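PDB 1ZB7: neurotoxin from Clostridium botulinum, which cleaves synaptobrevins of the host nerve cell as a zinc endopeptidase, cutting an Ala-Ala bond of VAMP2 after its light chain reaches the cytosol. Local coordinates for residues Ala300-Asn304 / Gly335-Val339; Ile39-Ile45 / Met92-Phe96; Leu293-Gln297 / Val339-Phe344. All coordinates share one frame; numbering follows the deposited sequence.

Contact 1: residues Ala300-Asn304 / Gly335-Val339; sequences ANRLN and GKYSV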
# COMPACT_ATOMS: atom_id res chain seq x y z
N ALA A 300 22.80 -26.75 8.60
CA ALA A 300 23.94 -27.19 9.41
C ALA A 300 23.69 -28.58 10.03
O ALA A 300 24.56 -29.44 9.91
CB ALA A 300 24.36 -26.11 10.50
N ASN A 301 22.54 -28.82 10.68
CA ASN A 301 22.18 -30.15 11.16
C ASN A 301 22.29 -31.28 10.07
O ASN A 301 22.86 -32.33 10.32
CB ASN A 301 20.74 -30.22 11.73
CG ASN A 301 20.48 -29.32 13.01
OD1 ASN A 301 21.37 -29.01 13.77
ND2 ASN A 301 19.19 -28.92 13.22
N ARG A 302 21.77 -31.04 8.86
CA ARG A 302 21.91 -31.95 7.72
C ARG A 302 23.38 -32.25 7.37
O ARG A 302 23.74 -33.44 7.21
CB ARG A 302 21.10 -31.48 6.44
CG ARG A 302 19.69 -31.92 6.61
CD ARG A 302 18.57 -31.34 5.73
NE ARG A 302 18.42 -32.22 4.60
CZ ARG A 302 17.38 -32.94 4.21
NH1 ARG A 302 16.19 -32.96 4.81
NH2 ARG A 302 17.56 -33.62 3.09
N LEU A 303 24.22 -31.20 7.36
CA LEU A 303 25.59 -31.32 6.98
C LEU A 303 26.30 -32.24 7.95
O LEU A 303 27.20 -32.94 7.56
CB LEU A 303 26.30 -29.96 6.94
CG LEU A 303 26.08 -29.08 5.72
CD1 LEU A 303 27.03 -27.91 5.80
CD2 LEU A 303 26.23 -29.83 4.39
N ASN A 304 25.89 -32.22 9.22
CA ASN A 304 26.52 -33.01 10.22
C ASN A 304 26.21 -34.47 10.09
O ASN A 304 26.76 -35.19 10.79
CB ASN A 304 26.19 -32.50 11.63
CG ASN A 304 26.84 -31.18 11.91
OD1 ASN A 304 27.78 -30.84 11.21
ND2 ASN A 304 26.31 -30.40 12.84
N GLY A 335 34.71 -31.50 13.06
CA GLY A 335 34.08 -31.43 11.85
C GLY A 335 32.62 -31.00 11.92
O GLY A 335 31.95 -30.97 10.85
N LYS A 336 32.12 -30.72 13.15
CA LYS A 336 30.69 -30.29 13.25
C LYS A 336 30.41 -28.85 12.99
O LYS A 336 31.03 -27.95 13.60
CB LYS A 336 30.07 -30.70 14.60
CG LYS A 336 30.16 -32.25 14.82
CD LYS A 336 29.37 -33.13 13.74
CE LYS A 336 29.78 -34.58 13.78
NZ LYS A 336 31.24 -34.68 13.40
N TYR A 337 29.39 -28.64 12.12
CA TYR A 337 28.93 -27.35 11.74
C TYR A 337 27.87 -26.82 12.65
O TYR A 337 27.00 -27.58 13.16
CB TYR A 337 28.39 -27.37 10.31
CG TYR A 337 29.39 -27.91 9.32
CD1 TYR A 337 30.40 -27.09 8.79
CD2 TYR A 337 29.39 -29.28 8.98
CE1 TYR A 337 31.31 -27.59 7.88
CE2 TYR A 337 30.35 -29.83 8.08
CZ TYR A 337 31.29 -28.96 7.51
OH TYR A 337 32.16 -29.45 6.57
N SER A 338 27.93 -25.50 12.85
CA SER A 338 26.97 -24.80 13.68
C SER A 338 26.81 -23.37 13.11
O SER A 338 27.54 -22.94 12.24
CB SER A 338 27.37 -24.82 15.15
OG SER A 338 28.46 -23.92 15.35
N VAL A 339 25.73 -22.71 13.54
CA VAL A 339 25.42 -21.34 13.17
C VAL A 339 25.84 -20.41 14.28
O VAL A 339 25.33 -20.49 15.42
CB VAL A 339 23.92 -21.12 12.94
CG1 VAL A 339 23.64 -19.64 12.54
CG2 VAL A 339 23.40 -22.03 11.87
O HOH W 1 29.99 -32.50 9.68

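Contact 2: residues Ile39-Ile45 / Met92-Phe96; sequences IIDRIWI and MIKLF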
# COMPACT_ATOMS: atom_id res chain seq x y z
N ILE A 39 27.04 -16.99 -19.51
CA ILE A 39 27.74 -15.73 -19.47
C ILE A 39 28.61 -15.47 -18.22
O ILE A 39 29.59 -14.68 -18.24
CB ILE A 39 26.71 -14.57 -19.66
CG1 ILE A 39 25.62 -14.64 -18.57
CG2 ILE A 39 26.12 -14.65 -21.03
CD1 ILE A 39 25.13 -13.30 -18.21
N ILE A 40 28.22 -16.11 -17.12
CA ILE A 40 28.87 -16.05 -15.82
C ILE A 40 28.74 -17.45 -15.32
O ILE A 40 27.80 -18.15 -15.67
CB ILE A 40 28.14 -15.05 -14.82
CG1 ILE A 40 28.24 -13.61 -15.30
CG2 ILE A 40 28.83 -15.07 -13.40
CD1 ILE A 40 27.10 -12.57 -14.81
N ASP A 41 29.72 -17.93 -14.55
CA ASP A 41 29.50 -19.20 -13.83
C ASP A 41 28.12 -19.34 -13.11
O ASP A 41 27.69 -18.47 -12.37
CB ASP A 41 30.65 -19.49 -12.89
CG ASP A 41 31.97 -19.77 -13.71
OD1 ASP A 41 32.15 -20.92 -14.37
OD2 ASP A 41 32.75 -18.78 -13.73
N ARG A 42 27.47 -20.44 -13.43
CA ARG A 42 26.21 -20.83 -12.89
C ARG A 42 24.98 -20.00 -13.35
O ARG A 42 23.91 -20.27 -12.92
CB ARG A 42 26.36 -20.93 -11.36
CG ARG A 42 27.37 -22.08 -11.08
CD ARG A 42 27.14 -22.68 -9.79
NE ARG A 42 27.20 -24.14 -9.82
CZ ARG A 42 26.21 -25.02 -9.52
NH1 ARG A 42 24.89 -24.71 -9.18
NH2 ARG A 42 26.58 -26.27 -9.56
N ILE A 43 25.20 -19.09 -14.29
CA ILE A 43 24.19 -18.16 -14.82
C ILE A 43 24.10 -18.24 -16.37
O ILE A 43 25.06 -17.93 -17.09
CB ILE A 43 24.51 -16.70 -14.39
CG1 ILE A 43 24.70 -16.60 -12.88
CG2 ILE A 43 23.44 -15.79 -14.89
CD1 ILE A 43 24.97 -15.13 -12.38
N TRP A 44 22.93 -18.64 -16.83
CA TRP A 44 22.66 -18.96 -18.19
C TRP A 44 21.60 -17.98 -18.76
O TRP A 44 20.66 -17.64 -18.07
CB TRP A 44 22.12 -20.40 -18.29
CG TRP A 44 23.17 -21.39 -17.91
CD1 TRP A 44 23.54 -21.84 -16.58
CD2 TRP A 44 24.01 -22.12 -18.79
NE1 TRP A 44 24.48 -22.75 -16.67
CE2 TRP A 44 24.82 -22.97 -17.98
CE3 TRP A 44 24.17 -22.16 -20.17
CZ2 TRP A 44 25.79 -23.81 -18.50
CZ3 TRP A 44 25.16 -22.96 -20.71
CH2 TRP A 44 25.94 -23.80 -19.88
N ILE A 45 21.83 -17.52 -20.00
CA ILE A 45 20.82 -16.83 -20.82
C ILE A 45 20.25 -17.79 -21.89
O ILE A 45 20.94 -18.39 -22.64
CB ILE A 45 21.38 -15.61 -21.51
CG1 ILE A 45 22.17 -14.73 -20.55
CG2 ILE A 45 20.28 -14.83 -22.20
CD1 ILE A 45 21.42 -14.29 -19.31
N MET A 92 21.30 -8.50 -22.59
CA MET A 92 21.45 -9.13 -21.27
C MET A 92 22.91 -9.02 -20.77
O MET A 92 23.15 -8.72 -19.59
CB MET A 92 20.99 -10.60 -21.26
CG MET A 92 19.51 -10.88 -21.37
SD MET A 92 18.44 -9.73 -20.38
CE MET A 92 19.02 -10.15 -18.73
N ILE A 93 23.87 -9.27 -21.67
CA ILE A 93 25.26 -9.18 -21.30
C ILE A 93 25.64 -7.76 -20.95
O ILE A 93 26.43 -7.53 -20.01
CB ILE A 93 26.12 -9.67 -22.45
CG1 ILE A 93 25.95 -11.18 -22.58
CG2 ILE A 93 27.62 -9.26 -22.26
CD1 ILE A 93 26.37 -11.69 -23.97
N LYS A 94 25.09 -6.79 -21.70
CA LYS A 94 25.41 -5.42 -21.46
C LYS A 94 24.87 -5.03 -20.09
O LYS A 94 25.51 -4.34 -19.33
CB LYS A 94 24.85 -4.51 -22.53
CG LYS A 94 25.06 -3.01 -22.31
CD LYS A 94 25.10 -2.28 -23.58
CE LYS A 94 25.26 -0.71 -23.38
NZ LYS A 94 25.06 -0.03 -24.70
N LEU A 95 23.69 -5.51 -19.76
CA LEU A 95 23.08 -5.22 -18.49
C LEU A 95 23.86 -5.82 -17.36
O LEU A 95 24.10 -5.15 -16.37
CB LEU A 95 21.60 -5.65 -18.47
CG LEU A 95 20.65 -4.94 -19.47
CD1 LEU A 95 19.26 -5.52 -19.23
CD2 LEU A 95 20.65 -3.49 -19.30
N PHE A 96 24.33 -7.06 -17.51
CA PHE A 96 25.19 -7.61 -16.47
C PHE A 96 26.48 -6.82 -16.39
O PHE A 96 27.02 -6.64 -15.31
CB PHE A 96 25.47 -9.10 -16.64
CG PHE A 96 24.38 -9.98 -16.15
CD1 PHE A 96 23.37 -10.42 -17.00
CD2 PHE A 96 24.35 -10.38 -14.83
CE1 PHE A 96 22.29 -11.22 -16.54
CE2 PHE A 96 23.29 -11.22 -14.31
CZ PHE A 96 22.26 -11.65 -15.17

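Contact 3: residues Leu293-Gln297 / Val339-Phe344; sequences LQNFQ and VDKDKF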
# COMPACT_ATOMS: atom_id res chain seq x y z
N LEU A 293 16.98 -18.13 10.43
CA LEU A 293 17.98 -18.67 11.30
C LEU A 293 17.77 -20.18 11.45
O LEU A 293 18.68 -20.94 11.20
CB LEU A 293 17.98 -17.95 12.64
CG LEU A 293 18.89 -18.50 13.73
CD1 LEU A 293 20.31 -18.42 13.35
CD2 LEU A 293 18.59 -17.75 15.03
N GLN A 294 16.55 -20.59 11.76
CA GLN A 294 16.16 -21.97 11.84
C GLN A 294 16.44 -22.72 10.51
O GLN A 294 16.93 -23.84 10.52
CB GLN A 294 14.67 -22.08 12.27
CG GLN A 294 14.14 -23.49 12.60
CD GLN A 294 15.04 -24.27 13.60
OE1 GLN A 294 14.95 -24.03 14.81
NE2 GLN A 294 15.88 -25.21 13.11
N ASN A 295 16.15 -22.09 9.38
CA ASN A 295 16.51 -22.66 8.09
C ASN A 295 18.06 -22.95 8.00
O ASN A 295 18.47 -24.00 7.55
CB ASN A 295 16.08 -21.73 6.91
CG ASN A 295 14.62 -21.74 6.63
OD1 ASN A 295 13.91 -22.50 7.18
ND2 ASN A 295 14.16 -20.85 5.73
N PHE A 296 18.88 -21.99 8.38
CA PHE A 296 20.34 -22.22 8.36
C PHE A 296 20.73 -23.35 9.30
O PHE A 296 21.55 -24.21 8.92
CB PHE A 296 21.09 -20.93 8.69
CG PHE A 296 21.28 -19.96 7.53
CD1 PHE A 296 20.30 -19.76 6.55
CD2 PHE A 296 22.39 -19.19 7.47
CE1 PHE A 296 20.45 -18.82 5.52
CE2 PHE A 296 22.56 -18.23 6.40
CZ PHE A 296 21.57 -18.07 5.46
N GLN A 297 20.18 -23.34 10.55
CA GLN A 297 20.44 -24.41 11.49
C GLN A 297 20.02 -25.79 10.92
O GLN A 297 20.74 -26.76 11.04
CB GLN A 297 19.80 -24.17 12.87
CG GLN A 297 20.32 -22.83 13.51
CD GLN A 297 19.49 -22.35 14.74
OE1 GLN A 297 18.26 -22.57 14.83
NE2 GLN A 297 20.18 -21.69 15.70
N VAL A 339 25.73 -22.71 13.54
CA VAL A 339 25.42 -21.34 13.17
C VAL A 339 25.84 -20.41 14.28
O VAL A 339 25.33 -20.49 15.42
CB VAL A 339 23.92 -21.12 12.94
CG1 VAL A 339 23.64 -19.64 12.54
CG2 VAL A 339 23.40 -22.03 11.87
N ASP A 340 26.78 -19.54 13.93
CA ASP A 340 27.23 -18.46 14.79
C ASP A 340 26.29 -17.27 14.62
O ASP A 340 26.01 -16.84 13.50
CB ASP A 340 28.66 -18.06 14.42
CG ASP A 340 29.22 -16.97 15.32
OD1 ASP A 340 29.74 -17.33 16.39
OD2 ASP A 340 29.14 -15.78 15.00
N LYS A 341 25.80 -16.75 15.75
CA LYS A 341 24.82 -15.68 15.79
C LYS A 341 25.34 -14.39 15.17
O LYS A 341 24.64 -13.77 14.45
CB LYS A 341 24.30 -15.41 17.21
CG LYS A 341 23.45 -16.56 17.85
CD LYS A 341 22.29 -17.19 16.97
CE LYS A 341 21.80 -18.60 17.53
NZ LYS A 341 22.46 -19.84 16.82
N ASP A 342 26.56 -14.00 15.41
CA ASP A 342 27.10 -12.79 14.76
C ASP A 342 27.30 -12.96 13.26
O ASP A 342 27.02 -12.06 12.47
CB ASP A 342 28.43 -12.38 15.41
CG ASP A 342 28.22 -11.86 16.84
OD1 ASP A 342 27.28 -11.06 17.00
OD2 ASP A 342 28.99 -12.24 17.80
N LYS A 343 27.74 -14.14 12.86
CA LYS A 343 27.94 -14.39 11.46
C LYS A 343 26.62 -14.44 10.70
O LYS A 343 26.56 -14.01 9.57
CB LYS A 343 28.77 -15.66 11.24
CG LYS A 343 30.22 -15.48 11.57
CD LYS A 343 30.91 -16.82 11.57
CE LYS A 343 32.39 -16.66 11.55
NZ LYS A 343 32.82 -16.70 10.10
N PHE A 344 25.58 -15.01 11.32
CA PHE A 344 24.28 -15.10 10.70
C PHE A 344 23.71 -13.69 10.55
O PHE A 344 23.18 -13.32 9.50
CB PHE A 344 23.32 -16.00 11.51
CG PHE A 344 21.93 -15.95 11.02
CD1 PHE A 344 21.54 -16.69 9.89
CD2 PHE A 344 21.02 -15.07 11.58
CE1 PHE A 344 20.25 -16.58 9.35
CE2 PHE A 344 19.72 -14.95 11.06
CZ PHE A 344 19.35 -15.72 9.94

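Contact 1: residues Ala300-Asn304 / Gly335-Val339
The C-terminal part of helix 282-303 meets the short strand 337-338, with the CA atoms of Ala300 and Tyr337 5.5 Å apart and Asn304 level with Lys336. Asn304 does the polar work. Its side-chain amide pairs with both the N-H and the C=O of Tyr337: Tyr337 N donates to Asn304 OD1 over 2.9 Å, nearly straight at 168° and on a lone pair in the carbonyl plane, while Asn304 ND2 donates an N-H to Tyr337 O, also at 2.9 Å. Asparagine suits the place because one flat group offers a donor and an acceptor together, and the paired bonds fix its rotation. A water donates to both Asn304 OD1 and Gly335 O, so the acceptor oxygen is gripped twice. The amide lies only 13° from the plane of the Tyr337 ring, with OD1 at the ring edge.

One residue earlier, Leu303 sets CD1 over one face of that ring in a CH-pi contact, 4.3 Å from the centroid, and CB against the ring's CD2. Ala300, small enough to admit the strand, rests CB 4.2 Å from Tyr337 CB. The aliphatic chain of Lys336 crosses Asn304, its CD 3.7 Å from Asn304 CG. Strand 337-338 pairs antiparallel with 330-331, so the contact binds the end of a long helix to a two-stranded beta hairpin at the periphery of the M27 protease domain.

Contact 2: residues Ile39-Ile45 / Met92-Phe96
Ile39 lays its CD1 methyl over one face of the Phe96 ring, 4.0 Å from the centroid and 26° off the normal, a CH-pi contact displaced toward the rim at Phe96 CD1. The branch gets there because CG1 sits between the backbone N and carbonyl carbon (chi1 58°), which leaves CG2 to meet the helix separately: Ile39 CG2 packs on Ile93 CG1 at 3.8 Å.

Phe96 receives other isoleucines obliquely. Ile40 brings CD1 to within 3.5 Å of Phe96 CD2, Ile45 CD1 approaches Phe96 CE1, and Ile43 CG2 lies 4.3 Å from Phe96 CZ. One turn earlier on the helix, Met92 puts CG 4.1 Å from Ile45 CG2, its flexible chain bending at chi2 and chi3. Beta-branched isoleucines suit the strand and turn: Ile39 and Ile45 each use two arms, Ile40 and Ile43 one, whereas the broad phenyl ring fills the space among several of them.

A type II turn from Ile40 to Ile43 lets residues at and on either side of the turn reach the same helix, and strand 43-45 runs at 145° to the axis of helix segment 92-96, the axes approaching to 11.0 Å. Leu109 of helix 103-114, Ile160 of strand 158-161, and Leu228 and Leu232 of helix 224-239 also touch Phe96. The result is the alpha/beta packing of a hydrophobic core, in which helix 82-99 lies against the large mixed sheet of the zinc-protease domain.

Contact 3: residues Leu293-Gln297 / Val339-Phe344
Two aromatic rings form the inner part of this helix-to-helix contact: Phe344 turns its edge to the face of Phe296 in a T-shaped pair, centroids 5.2 Å apart and planes at 88°, with Phe344 CE1 above the centre of the Phe296 ring. Each ring has a further edge-to-face partner, Tyr327 for Phe296 and Tyr289 for Phe344. Large flat rings serve well here, because a perpendicular pair brings the C-H edge of one onto the pi cloud of the other.

A CH-pi contact adds to this. Leu293 CD1 stands over one face of Phe344, 3.9 Å from its centroid, and Leu293 CB lies over the same face, 3.8 Å from Phe344 CZ. Phe344 has CG anti to its own backbone N (chi1 171°), which extends the ring toward helix 282-303.

The contact sets the first turn of helix 341-354 against the middle of helix 282-303. That turn is capped: Asp340 at the N-cap accepts Lys343 N through OD2 at 3.0 Å, using its anti lone pair, and a short carboxylate is well suited to take up an otherwise unbonded N-H at a helix start.

Aliphatic packing lies nearer the surface. Val339 forks, CG1 resting 3.6 Å from Leu293 CD1 while CG2 meets Gln297 CG and Phe296 CB. Lys341 lays its CE 4.2 Å from Leu293 CD2, while its NZ makes a weak hydrogen bond to Val339 O.

Overall arrangement
Contacts 1 and 3 share helix 282-303 and Val339: the chain leaving strand 337-338 passes through Val339 and Asp340 into helix 341-354, so contact 1 holds the helix end and contact 3 its middle, with centres about 11 Å apart. Both lie toward the periphery and are partly buried. Contact 1 leans on amide-to-backbone hydrogen bonding and a water, whereas contact 3 relies on rings and aliphatic groups, with polar chains at its outer side. Contact 2 stands apart, its centre about 30 Å from that of contact 3, and about 12 Å from the centre of the chain. All its touching residues are buried and apolar, as befits packing between sheet and helix.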